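Long-range contacts in type IV pilus biogenesis protein PilB (Streptococcus sanguinis, PDB 7B7P), which is a minor type IV pilin that takes a direct part in adhesion, probably through a von Willebrand factor A-like domain with a metal-ion-dependent adhesion site: residues 172-177 with 189-194; 198-203 with 243-248. One frame throughout, in Å; residues are numbered along the deposited sequence.

Contact 1: residues 172-177 with 189-194; sequences GSMDWD and ESRMDI
Backbone hydrogen bonds tie M174 and W176 to the first turn of helix 191-209. M192 N donates to M174 O at 3.0 Å, and R191 N to W176 O at 2.9 Å, so the helix start spends two amides on the neighbouring loop. The same end carries a capping box: S190 OG accepts from D193 N (2.8 Å), while S190 N donates to D193 OD2, a reciprocal pair for which a small hydroxyl and a short carboxylate are well matched.

R191 provides the polar side-chain contacts. Extended from CG to NE, its chain runs past W176 O and sets R191 NE 2.9 Å from D177 O; the acceptor lies near the guanidinium plane, but the donor sits well above the carbonyl plane. NH1 forms salt bridges with D284 and E376. This is the metal-ion-dependent adhesion site of the VWA fold, where S173, the last serine of the DxSxS motif, and D284 bind magnesium. R191 probably helps to position D284 and offset its charge.

Among the flat groups, the W176 ring turns its CE3 edge over one guanidinium face, planes 81° apart, with CE3 4.2 Å from R191 NH2. The apolar contact is between methionines: bent at chi2 and chi3, both flexible chains cross at about a right angle, M174 CE lying 3.7 Å from M192 CE.

Contact 2: residues 198-203 with 243-248; sequences KSVIMI and TITKRE
V200 and I244 lie alongside each other, pointing opposite ways, where two helices of the α/β VWA fold meet: helix 191-209, which packs on strand 162-169, and the last turn of helix 238-245. Their methyl groups face one another, V200 CG2 lying 3.8 Å from I244 CG2. Beta-branched residues suit this place, since each has a methyl next to its backbone, which fits a close approach of two helices.

I244 points toward helix 191-209, and both its branches touch it. CG2, anti to the backbone N, reaches V200 and S199, while the other branch, extended at chi2 (-177°), carries I244 CD1 to S199 and, more loosely, to within 4.4 Å of I203 CG1. S199 is small enough for the isoleucine to lie against it: S199 OG is 3.5 Å from I244 CG2, and this hydroxyl spends its polarity on its own helix by bonding to L195 O. The carbonyl of I244, near the end of its helix, accepts from R196 NH1 of helix 191-209, a polar bond beside the apolar patch.

T245 crosses V200 at about a right angle, its hydroxyl bonded back to I241 O and its methyl turned to the valine, with T245 CG2 3.9 Å from V200 CG2.

In the fold
Both contacts use helix 191-209: contact 1 holds its N-terminal end, and contact 2 lies about two turns further along, with centres 14 Å apart. The two touch directly through D193 and R247, where D193 OD1 stands 3.3 Å from R247 NH2 in a long, weak ion pair; the aspartate of the capping box thus also faces the chain that follows helix 238-245. Their relation to the metal differs. In contact 1 the side chain of S173 comes to about 3 Å, nearest atoms, from a bound magnesium ion, whereas contact 2 is away from the site and joins the helix to its neighbour in the same domain.

Contact 1: residues 172-177 with 189-194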
ATOM      1  N   GLY A 172      16.572   5.329  22.743  1.00 65.17           N
ATOM      2  CA  GLY A 172      17.989   5.129  23.001  1.00 67.69           C
ATOM      3  C   GLY A 172      18.522   3.804  22.492  1.00 68.33           C
ATOM      4  O   GLY A 172      19.687   3.709  22.095  1.00 71.56           O
ATOM      5  N   SER A 173      17.680   2.767  22.478  1.00 67.33           N
ATOM      6  CA  SER A 173      18.089   1.477  21.931  1.00 69.16           C
ATOM      7  C   SER A 173      18.574   1.583  20.483  1.00 65.69           C
ATOM      8  O   SER A 173      19.303   0.701  20.008  1.00 65.98           O
ATOM      9  CB  SER A 173      16.913   0.485  22.038  1.00 66.91           C
ATOM     10  OG  SER A 173      15.877   0.826  21.123  1.00 61.99           O
ATOM     11  N   MET A 174      18.183   2.635  19.763  1.00 64.21           N
ATOM     12  CA  MET A 174      18.573   2.748  18.361  1.00 64.47           C
ATOM     13  C   MET A 174      20.052   3.121  18.177  1.00 69.43           C
ATOM     14  O   MET A 174      20.511   3.209  17.031  1.00 63.09           O
ATOM     15  CB  MET A 174      17.682   3.763  17.648  1.00 63.61           C
ATOM     16  CG  MET A 174      16.242   3.315  17.495  1.00 60.63           C
ATOM     17  SD  MET A 174      16.011   2.106  16.207  1.00 65.21           S
ATOM     18  CE  MET A 174      16.020   3.137  14.743  1.00 62.98           C
ATOM     19  N   ASP A 175      20.800   3.320  19.268  1.00 70.46           N
ATOM     20  CA  ASP A 175      22.247   3.452  19.195  1.00 71.85           C
ATOM     21  C   ASP A 175      22.973   2.121  19.232  1.00 70.67           C
ATOM     22  O   ASP A 175      24.169   2.089  18.935  1.00 76.48           O
ATOM     23  CB  ASP A 175      22.781   4.302  20.348  1.00 70.34           C
ATOM     24  CG  ASP A 175      23.021   5.720  19.950  1.00 72.09           C
ATOM     25  OD1 ASP A 175      23.205   5.983  18.728  1.00 77.09           O
ATOM     26  OD2 ASP A 175      23.005   6.567  20.866  1.00 70.44           O
ATOM     27  N   TRP A 176      22.310   1.044  19.639  1.00 70.75           N
ATOM     28  CA  TRP A 176      22.959  -0.256  19.641  1.00 72.46           C
ATOM     29  C   TRP A 176      22.910  -0.870  18.247  1.00 69.85           C
ATOM     30  O   TRP A 176      22.264  -0.349  17.337  1.00 68.28           O
ATOM     31  CB  TRP A 176      22.305  -1.201  20.645  1.00 68.93           C
ATOM     32  CG  TRP A 176      21.966  -0.590  21.942  1.00 75.46           C
ATOM     33  CD1 TRP A 176      22.661   0.384  22.615  1.00 77.22           C
ATOM     34  CD2 TRP A 176      20.845  -0.929  22.767  1.00 82.33           C
ATOM     35  NE1 TRP A 176      22.030   0.681  23.801  1.00 81.19           N
ATOM     36  CE2 TRP A 176      20.912  -0.112  23.919  1.00 84.53           C
ATOM     37  CE3 TRP A 176      19.781  -1.836  22.637  1.00 76.33           C
ATOM     38  CZ2 TRP A 176      19.950  -0.177  24.934  1.00 80.00           C
ATOM     39  CZ3 TRP A 176      18.837  -1.906  23.651  1.00 74.60           C
ATOM     40  CH2 TRP A 176      18.929  -1.081  24.785  1.00 81.53           C
ATOM     41  N   ASP A 177      23.613  -1.994  18.078  1.00 69.89           N
ATOM     42  CA  ASP A 177      23.525  -2.689  16.804  1.00 69.10           C
ATOM     43  C   ASP A 177      22.269  -3.562  16.791  1.00 67.54           C
ATOM     44  O   ASP A 177      21.543  -3.679  17.792  1.00 67.58           O
ATOM     45  CB  ASP A 177      24.821  -3.467  16.514  1.00 74.80           C
ATOM     46  CG  ASP A 177      24.986  -4.771  17.341  1.00 80.99           C
ATOM     47  OD1 ASP A 177      24.060  -5.254  18.053  1.00 77.05           O
ATOM     48  OD2 ASP A 177      26.110  -5.324  17.278  1.00 81.75           O
ATOM     49  N   GLU A 189      27.436  -1.109  12.519  1.00 78.77           N
ATOM     50  CA  GLU A 189      26.671   0.126  12.538  1.00 77.89           C
ATOM     51  C   GLU A 189      25.534   0.032  13.556  1.00 74.67           C
ATOM     52  O   GLU A 189      25.064  -1.056  13.894  1.00 73.12           O
ATOM     53  CB  GLU A 189      26.103   0.404  11.148  1.00 79.50           C
ATOM     54  CG  GLU A 189      27.115   0.336  10.020  1.00 80.64           C
ATOM     55  CD  GLU A 189      26.452   0.266   8.643  1.00 95.67           C
ATOM     56  OE1 GLU A 189      26.068  -0.853   8.211  1.00 96.05           O
ATOM     57  OE2 GLU A 189      26.314   1.329   7.987  1.00 93.95           O
ATOM     58  N   SER A 190      25.110   1.186  14.062  1.00 74.64           N
ATOM     59  CA  SER A 190      23.919   1.251  14.903  1.00 72.22           C
ATOM     60  C   SER A 190      22.659   1.054  14.066  1.00 68.91           C
ATOM     61  O   SER A 190      22.653   1.233  12.839  1.00 70.58           O
ATOM     62  CB  SER A 190      23.827   2.599  15.621  1.00 69.28           C
ATOM     63  OG  SER A 190      23.323   3.577  14.717  1.00 69.01           O
ATOM     64  N   ARG A 191      21.575   0.689  14.752  1.00 66.32           N
ATOM     65  CA  ARG A 191      20.277   0.607  14.093  1.00 64.74           C
ATOM     66  C   ARG A 191      19.944   1.919  13.407  1.00 61.01           C
ATOM     67  O   ARG A 191      19.488   1.931  12.257  1.00 64.57           O
ATOM     68  CB  ARG A 191      19.193   0.241  15.109  1.00 63.24           C
ATOM     69  CG  ARG A 191      19.411  -1.116  15.752  1.00 65.48           C
ATOM     70  CD  ARG A 191      18.486  -1.326  16.951  1.00 63.99           C
ATOM     71  NE  ARG A 191      18.870  -2.515  17.703  1.00 63.58           N
ATOM     72  CZ  ARG A 191      18.157  -3.040  18.693  1.00 64.36           C
ATOM     73  NH1 ARG A 191      17.001  -2.486  19.067  1.00 64.14           N
ATOM     74  NH2 ARG A 191      18.603  -4.116  19.316  1.00 61.80           N
ATOM     75  N   MET A 192      20.194   3.040  14.084  1.00 59.60           N
ATOM     76  CA  MET A 192      19.949   4.330  13.447  1.00 64.35           C
ATOM     77  C   MET A 192      20.829   4.531  12.211  1.00 66.22           C
ATOM     78  O   MET A 192      20.350   5.035  11.187  1.00 69.19           O
ATOM     79  CB  MET A 192      20.157   5.474  14.439  1.00 62.11           C
ATOM     80  CG  MET A 192      19.546   6.761  13.909  1.00 68.22           C
ATOM     81  SD  MET A 192      17.761   6.550  13.564  1.00 68.23           S
ATOM     82  CE  MET A 192      17.174   6.645  15.267  1.00 64.35           C
ATOM     83  N   ASP A 193      22.113   4.146  12.282  1.00 63.90           N
ATOM     84  CA  ASP A 193      22.971   4.244  11.099  1.00 69.89           C
ATOM     85  C   ASP A 193      22.342   3.501   9.933  1.00 69.07           C
ATOM     86  O   ASP A 193      22.204   4.044   8.833  1.00 72.46           O
ATOM     87  CB  ASP A 193      24.376   3.689  11.382  1.00 72.40           C
ATOM     88  CG  ASP A 193      25.157   4.543  12.366  1.00 76.93           C
ATOM     89  OD1 ASP A 193      24.949   5.775  12.369  1.00 78.56           O
ATOM     90  OD2 ASP A 193      25.982   3.980  13.130  1.00 77.95           O
ATOM     91  N   ILE A 194      21.895   2.266  10.177  1.00 65.85           N
ATOM     92  CA  ILE A 194      21.330   1.483   9.087  1.00 66.28           C
ATOM     93  C   ILE A 194      20.019   2.100   8.611  1.00 70.77           C
ATOM     94  O   ILE A 194      19.740   2.150   7.402  1.00 71.16           O
ATOM     95  CB  ILE A 194      21.167   0.014   9.524  1.00 68.94           C
ATOM     96  CG1 ILE A 194      22.517  -0.556   9.951  1.00 70.98           C
ATOM     97  CG2 ILE A 194      20.564  -0.823   8.404  1.00 66.27           C
ATOM     98  CD1 ILE A 194      22.449  -1.956  10.453  1.00 68.32           C
TER

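Contact 2: residues 198-203 with 243-248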
ATOM      1  N   LYS A 198      19.104   3.170   4.772  1.00 75.82           N
ATOM      2  CA  LYS A 198      18.076   2.415   4.056  1.00 74.93           C
ATOM      3  C   LYS A 198      16.840   3.252   3.744  1.00 72.84           C
ATOM      4  O   LYS A 198      16.102   2.930   2.800  1.00 73.45           O
ATOM      5  CB  LYS A 198      17.671   1.170   4.851  1.00 69.64           C
ATOM      6  CG  LYS A 198      18.747   0.101   4.942  1.00 76.56           C
ATOM      7  CD  LYS A 198      19.318  -0.235   3.565  1.00 76.47           C
ATOM      8  CE  LYS A 198      20.287  -1.410   3.632  1.00 75.40           C
ATOM      9  NZ  LYS A 198      21.062  -1.541   2.354  1.00 75.45           N
ATOM     10  N   SER A 199      16.583   4.312   4.505  1.00 73.71           N
ATOM     11  CA  SER A 199      15.441   5.148   4.162  1.00 77.49           C
ATOM     12  C   SER A 199      15.788   6.200   3.109  1.00 76.11           C
ATOM     13  O   SER A 199      14.909   6.589   2.327  1.00 74.64           O
ATOM     14  CB  SER A 199      14.844   5.788   5.428  1.00 68.56           C
ATOM     15  OG  SER A 199      15.744   6.669   6.067  1.00 67.76           O
ATOM     16  N   VAL A 200      17.052   6.629   3.036  1.00 76.77           N
ATOM     17  CA  VAL A 200      17.515   7.392   1.873  1.00 76.54           C
ATOM     18  C   VAL A 200      17.239   6.614   0.586  1.00 79.45           C
ATOM     19  O   VAL A 200      16.675   7.149  -0.377  1.00 81.28           O
ATOM     20  CB  VAL A 200      19.007   7.744   2.015  1.00 78.86           C
ATOM     21  CG1 VAL A 200      19.534   8.396   0.729  1.00 85.72           C
ATOM     22  CG2 VAL A 200      19.225   8.679   3.191  1.00 77.42           C
ATOM     23  N   ILE A 201      17.604   5.324   0.566  1.00 79.42           N
ATOM     24  CA  ILE A 201      17.291   4.463  -0.579  1.00 73.18           C
ATOM     25  C   ILE A 201      15.789   4.439  -0.843  1.00 80.23           C
ATOM     26  O   ILE A 201      15.339   4.532  -1.994  1.00 85.25           O
ATOM     27  CB  ILE A 201      17.847   3.045  -0.347  1.00 79.21           C
ATOM     28  CG1 ILE A 201      19.378   3.068  -0.281  1.00 80.58           C
ATOM     29  CG2 ILE A 201      17.367   2.076  -1.426  1.00 78.73           C
ATOM     30  CD1 ILE A 201      20.002   1.695  -0.312  1.00 73.00           C
ATOM     31  N   MET A 202      14.985   4.317   0.223  1.00 78.74           N
ATOM     32  CA  MET A 202      13.536   4.201   0.057  1.00 77.71           C
ATOM     33  C   MET A 202      12.946   5.468  -0.560  1.00 75.87           C
ATOM     34  O   MET A 202      11.993   5.398  -1.348  1.00 74.15           O
ATOM     35  CB  MET A 202      12.884   3.884   1.415  1.00 75.11           C
ATOM     36  CG  MET A 202      11.403   4.151   1.519  1.00 68.26           C
ATOM     37  SD  MET A 202      10.416   3.172   0.369  1.00 81.86           S
ATOM     38  CE  MET A 202       9.057   2.649   1.428  1.00 71.10           C
ATOM     39  N   ILE A 203      13.515   6.631  -0.228  1.00 75.37           N
ATOM     40  CA  ILE A 203      13.047   7.896  -0.796  1.00 79.16           C
ATOM     41  C   ILE A 203      13.304   7.940  -2.305  1.00 81.85           C
ATOM     42  O   ILE A 203      12.411   8.267  -3.098  1.00 78.25           O
ATOM     43  CB  ILE A 203      13.718   9.084  -0.081  1.00 78.88           C
ATOM     44  CG1 ILE A 203      13.134   9.290   1.319  1.00 77.39           C
ATOM     45  CG2 ILE A 203      13.586  10.355  -0.929  1.00 82.43           C
ATOM     46  CD1 ILE A 203      11.635   9.462   1.354  1.00 78.16           C
ATOM     47  N   THR A 243      17.938  15.994   5.607  1.00 85.48           N
ATOM     48  CA  THR A 243      17.430  15.817   6.967  1.00 87.01           C
ATOM     49  C   THR A 243      17.768  14.434   7.515  1.00 85.10           C
ATOM     50  O   THR A 243      18.257  14.300   8.644  1.00 85.76           O
ATOM     51  CB  THR A 243      15.919  16.028   7.012  1.00 88.20           C
ATOM     52  OG1 THR A 243      15.546  17.094   6.129  1.00 92.35           O
ATOM     53  CG2 THR A 243      15.486  16.360   8.436  1.00 83.86           C
ATOM     54  N   ILE A 244      17.503  13.390   6.730  1.00 81.62           N
ATOM     55  CA  ILE A 244      17.673  12.036   7.236  1.00 78.54           C
ATOM     56  C   ILE A 244      19.124  11.764   7.578  1.00 84.96           C
ATOM     57  O   ILE A 244      19.418  11.050   8.549  1.00 82.80           O
ATOM     58  CB  ILE A 244      17.129  11.029   6.214  1.00 80.36           C
ATOM     59  CG1 ILE A 244      15.611  11.137   6.151  1.00 72.09           C
ATOM     60  CG2 ILE A 244      17.605   9.605   6.534  1.00 75.73           C
ATOM     61  CD1 ILE A 244      14.988  10.144   5.232  1.00 73.73           C
ATOM     62  N   THR A 245      20.060  12.347   6.822  1.00 85.68           N
ATOM     63  CA  THR A 245      21.463  12.034   7.062  1.00 85.34           C
ATOM     64  C   THR A 245      22.169  13.030   7.978  1.00 86.69           C
ATOM     65  O   THR A 245      23.216  12.686   8.543  1.00 92.52           O
ATOM     66  CB  THR A 245      22.199  11.907   5.730  1.00 84.97           C
ATOM     67  OG1 THR A 245      21.667  12.856   4.799  1.00 89.84           O
ATOM     68  CG2 THR A 245      21.998  10.504   5.166  1.00 82.09           C
ATOM     69  N   LYS A 246      21.621  14.231   8.165  1.00 85.92           N
ATOM     70  CA  LYS A 246      22.143  15.147   9.181  1.00 87.53           C
ATOM     71  C   LYS A 246      22.111  14.485  10.556  1.00 92.00           C
ATOM     72  O   LYS A 246      21.083  13.937  10.967  1.00 90.12           O
ATOM     73  CB  LYS A 246      21.318  16.436   9.195  1.00 89.05           C
ATOM     74  CG  LYS A 246      21.913  17.584  10.002  1.00 92.85           C
ATOM     75  CD  LYS A 246      21.485  18.961   9.454  1.00101.50           C
ATOM     76  CE  LYS A 246      22.317  19.387   8.217  1.00105.28           C
ATOM     77  NZ  LYS A 246      21.489  20.075   7.167  1.00102.15           N
ATOM     78  N   ARG A 247      23.229  14.544  11.279  1.00 92.15           N
ATOM     79  CA  ARG A 247      23.378  13.707  12.467  1.00 92.94           C
ATOM     80  C   ARG A 247      23.040  14.413  13.768  1.00 92.94           C
ATOM     81  O   ARG A 247      23.144  13.795  14.834  1.00 94.83           O
ATOM     82  CB  ARG A 247      24.791  13.121  12.536  1.00 97.48           C
ATOM     83  CG  ARG A 247      24.966  12.034  11.499  1.00 93.55           C
ATOM     84  CD  ARG A 247      26.065  11.041  11.802  1.00 92.85           C
ATOM     85  NE  ARG A 247      25.745   9.677  11.351  1.00 94.45           N
ATOM     86  CZ  ARG A 247      25.275   9.321  10.146  1.00 94.12           C
ATOM     87  NH1 ARG A 247      25.029  10.215   9.176  1.00 86.64           N
ATOM     88  NH2 ARG A 247      25.044   8.029   9.909  1.00 93.14           N
ATOM     89  N   GLU A 248      22.630  15.676  13.721  1.00 96.35           N
ATOM     90  CA  GLU A 248      21.929  16.229  14.872  1.00 97.42           C
ATOM     91  C   GLU A 248      20.466  15.795  14.907  1.00 90.67           C
ATOM     92  O   GLU A 248      19.816  15.941  15.947  1.00 88.68           O
ATOM     93  CB  GLU A 248      22.038  17.761  14.885  1.00 98.14           C
ATOM     94  CG  GLU A 248      21.860  18.434  13.527  1.00102.62           C
ATOM     95  CD  GLU A 248      23.168  18.961  12.936  1.00111.69           C
ATOM     96  OE1 GLU A 248      24.074  18.142  12.641  1.00105.79           O
ATOM     97  OE2 GLU A 248      23.285  20.201  12.766  1.00115.02           O
TER